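Local coordinates for protein Cyp101j2 (Sphingobium yanoikuyae, PDB 5KYO) that probably hydroxylates the monoterpenoid 1,8-cineole as a haem-dependent cytochrome P450 monooxygenase, at residues H285-H290 with F403-D408; C170-E175 with F424-P429. One frame throughout, in Å; residues are numbered along the deposited sequence.

Interaction 1: residues H285-H290 with F403-D408; sequences HLAKDH and FRIEDD
Ala287 meets Ile405 where the C-terminal end of helix 273-288, the latter part of the long central helix of the P450 fold, packs on edge strand 404-405 of a small antiparallel sheet. Ala287 CB lies 3.6 Å from Ile405 CD1, and the backbones come close, with 4.2 Å between the CA atoms of Ala287 and Arg404. Beside this pair the Phe403 ring reaches the helix obliquely, its CZ 4.0 Å from Leu286 CB. The ring gets there because Phe403 CG sits between its backbone N and carbonyl carbon (chi1 52°).

Toward the solvent side the contact turns polar. Lys288, bent at chi2 (-73°), crosses Ile405 at about a right angle, with its CE 3.8 Å from Ile405 CG1. Its NZ then makes a salt bridge with Asp408 OD1 at 3.0 Å, a weak bond to Asp408 O and a further hydrogen bond to Ala409 O. Asp408 OD1 has a second partner: one water donates to it at 2.6 Å, donates also to Ala287 O, and accepts from Ile405 N at 3.0 Å.

Farther out, Trp396 meets the Phe403 ring edge-to-face, and Leu426 of the next strand packs against Ala287, Phe403 and Ile405. The turn that presents Asp408 is closed by Asp408 N bonding to Ile405 O. It holds the carboxylate where Lys288 NZ approaches Asp408 OD1 from above, 63° out of the carboxylate plane.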
# COMPACT_ATOMS: atom_id res chain seq x y z
N HIS A 285 -12.70 11.71 -0.98
CA HIS A 285 -13.25 11.96 -2.30
C HIS A 285 -14.78 11.97 -2.31
O HIS A 285 -15.42 12.88 -2.87
CB HIS A 285 -12.75 10.94 -3.31
CG HIS A 285 -13.25 11.21 -4.69
ND1 HIS A 285 -12.80 12.27 -5.45
CD2 HIS A 285 -14.21 10.60 -5.43
CE1 HIS A 285 -13.45 12.29 -6.60
NE2 HIS A 285 -14.31 11.29 -6.62
N LEU A 286 -15.36 10.94 -1.72
CA LEU A 286 -16.79 10.83 -1.60
C LEU A 286 -17.33 12.07 -0.92
O LEU A 286 -18.42 12.56 -1.25
CB LEU A 286 -17.18 9.57 -0.81
CG LEU A 286 -17.00 8.22 -1.51
CD1 LEU A 286 -17.08 7.05 -0.53
CD2 LEU A 286 -18.05 8.10 -2.64
N ALA A 287 -16.58 12.57 0.05
CA ALA A 287 -17.00 13.74 0.80
C ALA A 287 -17.10 14.98 -0.10
O ALA A 287 -17.94 15.86 0.11
CB ALA A 287 -16.03 14.00 1.94
N LYS A 288 -16.25 15.04 -1.12
CA LYS A 288 -16.23 16.20 -2.02
C LYS A 288 -17.09 16.03 -3.27
O LYS A 288 -17.67 17.00 -3.78
CB LYS A 288 -14.79 16.49 -2.46
CG LYS A 288 -13.90 17.00 -1.35
CD LYS A 288 -14.24 18.42 -0.96
CE LYS A 288 -13.23 18.96 0.02
NZ LYS A 288 -13.43 20.39 0.37
N ASP A 289 -17.16 14.80 -3.77
CA ASP A 289 -17.83 14.51 -5.04
C ASP A 289 -19.30 14.17 -4.73
O ASP A 289 -19.66 13.01 -4.58
CB ASP A 289 -17.08 13.35 -5.75
CG ASP A 289 -17.60 13.06 -7.15
OD1 ASP A 289 -18.72 13.50 -7.48
OD2 ASP A 289 -16.88 12.37 -7.92
N HIS A 290 -20.14 15.19 -4.56
CA HIS A 290 -21.49 14.91 -4.09
C HIS A 290 -22.29 14.15 -5.14
O HIS A 290 -23.12 13.35 -4.79
CB HIS A 290 -22.22 16.19 -3.67
CG HIS A 290 -22.16 17.30 -4.67
ND1 HIS A 290 -21.07 18.13 -4.79
CD2 HIS A 290 -23.07 17.74 -5.56
CE1 HIS A 290 -21.31 19.03 -5.73
NE2 HIS A 290 -22.52 18.81 -6.21
N PHE A 403 -22.85 12.92 3.86
CA PHE A 403 -21.82 13.45 4.71
C PHE A 403 -20.93 14.35 3.86
O PHE A 403 -21.05 14.35 2.65
CB PHE A 403 -20.99 12.31 5.33
CG PHE A 403 -20.47 11.32 4.31
CD1 PHE A 403 -21.28 10.31 3.82
CD2 PHE A 403 -19.17 11.41 3.84
CE1 PHE A 403 -20.81 9.42 2.88
CE2 PHE A 403 -18.68 10.51 2.91
CZ PHE A 403 -19.50 9.52 2.42
N ARG A 404 -20.03 15.07 4.52
CA ARG A 404 -19.06 15.88 3.80
C ARG A 404 -17.91 16.24 4.72
O ARG A 404 -17.97 15.98 5.91
CB ARG A 404 -19.71 17.15 3.26
CG ARG A 404 -20.07 18.13 4.37
CD ARG A 404 -20.39 19.51 3.82
NE ARG A 404 -20.33 20.52 4.88
CZ ARG A 404 -20.54 21.83 4.68
NH1 ARG A 404 -20.84 22.26 3.47
NH2 ARG A 404 -20.48 22.68 5.70
N ILE A 405 -16.85 16.83 4.18
CA ILE A 405 -15.77 17.33 5.03
C ILE A 405 -16.33 18.40 5.95
O ILE A 405 -17.11 19.24 5.49
CB ILE A 405 -14.61 17.94 4.21
CG1 ILE A 405 -14.11 16.94 3.16
CG2 ILE A 405 -13.48 18.38 5.15
CD1 ILE A 405 -13.47 15.70 3.76
N GLU A 406 -15.96 18.40 7.22
CA GLU A 406 -16.47 19.42 8.13
C GLU A 406 -16.09 20.79 7.60
O GLU A 406 -14.94 21.01 7.21
CB GLU A 406 -15.96 19.25 9.55
CG GLU A 406 -16.56 20.25 10.55
CD GLU A 406 -16.35 19.83 11.99
OE1 GLU A 406 -15.19 19.83 12.45
OE2 GLU A 406 -17.33 19.48 12.68
N ASP A 407 -17.10 21.67 7.55
CA ASP A 407 -16.99 23.04 7.07
C ASP A 407 -16.48 23.08 5.63
O ASP A 407 -16.02 24.12 5.15
CB ASP A 407 -16.09 23.84 8.02
CG ASP A 407 -16.67 23.92 9.43
OD1 ASP A 407 -17.90 24.10 9.56
OD2 ASP A 407 -15.91 23.79 10.42
N ASP A 408 -16.62 21.94 4.95
CA ASP A 408 -16.07 21.71 3.61
C ASP A 408 -14.63 22.19 3.49
O ASP A 408 -14.25 22.79 2.47
CB ASP A 408 -16.95 22.38 2.55
CG ASP A 408 -16.69 21.84 1.14
OD1 ASP A 408 -16.33 20.65 1.01
OD2 ASP A 408 -16.85 22.61 0.17
O HOH W 1 -16.76 18.14 1.52

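Interaction 2: residues C170-E175 with F424-P429; sequences CNFTHE and FVLEWP
Cys170 and Leu426 exchange two backbone hydrogen bonds as an antiparallel hydrogen-bonded pair, Leu426 N to Cys170 O being 2.9 Å. Phe172 N adds a third, to Phe424 O at 3.1 Å.

The face carrying Cys170 and Leu426 is tightly filled. Phe172, with CG anti to its backbone N (chi1 179°), lies alongside Phe424 and Leu426. The two phenyl planes are near parallel, 15° apart, but displaced until little of one ring lies over the other, and Phe172 CD2 touches Phe424 CZ at 3.7 Å. Cys170 SG comes in plane to the edge of the Trp428 indole, 3.8 Å from CH2. Phe283 and Trp396 add further aromatic contacts to Phe172.

On the other face, which is partly exposed, Asn171 and Val425 form a non-hydrogen-bonded pair whose side chains barely meet, ND2 of Asn171 staying 4.2 Å from Val425 CG2. Asn171 is the N-cap: its OD1 accepts from His174 N at 3.0 Å, the donor lying in the amide carbonyl plane, while its own backbone N bonds to Glu175 OE2. With alanine in place of Asn171, His174 N is likely to lose its capping acceptor and the first helical turn to fray. The arrangement is an edge strand running directly into an N-capped helix, in a small antiparallel sheet of the P450 fold.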
# COMPACT_ATOMS: atom_id res chain seq x y z
N CYS A 170 -16.79 12.76 12.82
CA CYS A 170 -15.66 11.96 13.28
C CYS A 170 -14.38 12.31 12.54
O CYS A 170 -14.39 12.72 11.38
CB CYS A 170 -15.95 10.47 13.12
SG CYS A 170 -15.96 9.86 11.40
N ASN A 171 -13.25 12.13 13.22
CA ASN A 171 -11.98 12.07 12.52
C ASN A 171 -11.91 10.71 11.83
O ASN A 171 -11.78 9.67 12.49
CB ASN A 171 -10.81 12.28 13.48
CG ASN A 171 -9.48 12.41 12.75
OD1 ASN A 171 -8.91 11.41 12.31
ND2 ASN A 171 -8.99 13.64 12.62
N PHE A 172 -12.05 10.70 10.50
CA PHE A 172 -12.22 9.44 9.78
C PHE A 172 -10.98 8.55 9.89
O PHE A 172 -11.09 7.35 10.12
CB PHE A 172 -12.54 9.68 8.29
CG PHE A 172 -12.69 8.40 7.49
CD1 PHE A 172 -13.90 7.72 7.46
CD2 PHE A 172 -11.62 7.89 6.76
CE1 PHE A 172 -14.05 6.52 6.73
CE2 PHE A 172 -11.74 6.69 6.04
CZ PHE A 172 -12.97 6.01 6.02
N THR A 173 -9.80 9.13 9.73
CA THR A 173 -8.59 8.31 9.76
C THR A 173 -8.37 7.70 11.15
O THR A 173 -8.21 6.49 11.26
CB THR A 173 -7.34 9.11 9.33
OG1 THR A 173 -7.49 9.50 7.97
CG2 THR A 173 -6.08 8.24 9.44
N HIS A 174 -8.42 8.50 12.21
CA HIS A 174 -8.16 7.93 13.54
C HIS A 174 -9.31 7.08 14.09
O HIS A 174 -9.06 6.02 14.68
CB HIS A 174 -7.83 9.04 14.54
CG HIS A 174 -6.70 9.91 14.11
ND1 HIS A 174 -5.64 9.44 13.36
CD2 HIS A 174 -6.47 11.24 14.28
CE1 HIS A 174 -4.80 10.43 13.12
NE2 HIS A 174 -5.28 11.53 13.66
N GLU A 175 -10.55 7.53 13.89
CA GLU A 175 -11.70 6.85 14.51
C GLU A 175 -12.25 5.68 13.71
O GLU A 175 -13.03 4.88 14.24
CB GLU A 175 -12.84 7.87 14.77
CG GLU A 175 -12.47 8.96 15.78
CD GLU A 175 -13.59 9.99 16.01
OE1 GLU A 175 -14.69 9.59 16.46
OE2 GLU A 175 -13.39 11.19 15.73
N PHE A 424 -8.71 13.99 8.31
CA PHE A 424 -9.80 14.91 8.04
C PHE A 424 -11.03 14.55 8.85
O PHE A 424 -11.17 13.43 9.32
CB PHE A 424 -10.13 14.92 6.54
CG PHE A 424 -10.46 13.56 5.98
CD1 PHE A 424 -9.45 12.71 5.53
CD2 PHE A 424 -11.78 13.12 5.90
CE1 PHE A 424 -9.76 11.44 5.01
CE2 PHE A 424 -12.10 11.87 5.38
CZ PHE A 424 -11.08 11.03 4.94
N VAL A 425 -11.93 15.51 9.00
CA VAL A 425 -13.13 15.31 9.79
C VAL A 425 -14.33 15.29 8.85
O VAL A 425 -14.45 16.14 7.94
CB VAL A 425 -13.27 16.44 10.85
CG1 VAL A 425 -14.65 16.45 11.49
CG2 VAL A 425 -12.18 16.29 11.92
N LEU A 426 -15.19 14.30 9.06
CA LEU A 426 -16.45 14.18 8.32
C LEU A 426 -17.60 14.59 9.22
O LEU A 426 -17.51 14.44 10.43
CB LEU A 426 -16.68 12.76 7.82
CG LEU A 426 -15.70 12.17 6.80
CD1 LEU A 426 -16.13 10.75 6.42
CD2 LEU A 426 -15.63 13.07 5.57
N GLU A 427 -18.66 15.13 8.63
CA GLU A 427 -19.84 15.55 9.38
C GLU A 427 -21.06 15.10 8.62
O GLU A 427 -21.03 14.98 7.39
CB GLU A 427 -19.87 17.07 9.58
CG GLU A 427 -19.96 17.87 8.30
CD GLU A 427 -20.16 19.37 8.54
OE1 GLU A 427 -20.62 19.76 9.64
OE2 GLU A 427 -19.84 20.18 7.64
N TRP A 428 -22.13 14.84 9.36
CA TRP A 428 -23.40 14.37 8.79
C TRP A 428 -24.56 14.85 9.65
O TRP A 428 -24.37 15.17 10.82
CB TRP A 428 -23.43 12.83 8.68
CG TRP A 428 -23.10 12.13 9.92
CD1 TRP A 428 -23.98 11.70 10.90
CD2 TRP A 428 -21.80 11.67 10.34
NE1 TRP A 428 -23.28 11.04 11.89
CE2 TRP A 428 -21.95 11.01 11.57
CE3 TRP A 428 -20.52 11.78 9.77
CZ2 TRP A 428 -20.87 10.46 12.27
CZ3 TRP A 428 -19.45 11.23 10.46
CH2 TRP A 428 -19.63 10.59 11.70
N PRO A 429 -25.78 14.91 9.07
CA PRO A 429 -26.92 15.31 9.88
C PRO A 429 -27.29 14.23 10.89
O PRO A 429 -27.18 13.04 10.59
CB PRO A 429 -28.04 15.53 8.84
CG PRO A 429 -27.64 14.69 7.68
CD PRO A 429 -26.14 14.73 7.65

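Overall arrangement
The first segment along the chain to take part is strand 169-171 with the helix 172-177 that follows; interaction 2 joins it to strand 425-427, closing a loop of some 250 residues. Within that loop the chain leaves helix 273-288 and passes further helices and strands 318-323 and 339-343 of the five-stranded sheet before strand 404-405, where interaction 1 closes a shorter loop, wholly contained in the longer one. Central strand 425-427 joins both contacts: Glu406 N probably bonds to Val425 O, and Arg404 NE forms a salt bridge with Glu427 OE2. The sheet thus ties C-terminal strand 425-427 to the start of helix 172-177 and, through strand 404-405, to the end of helix 273-288.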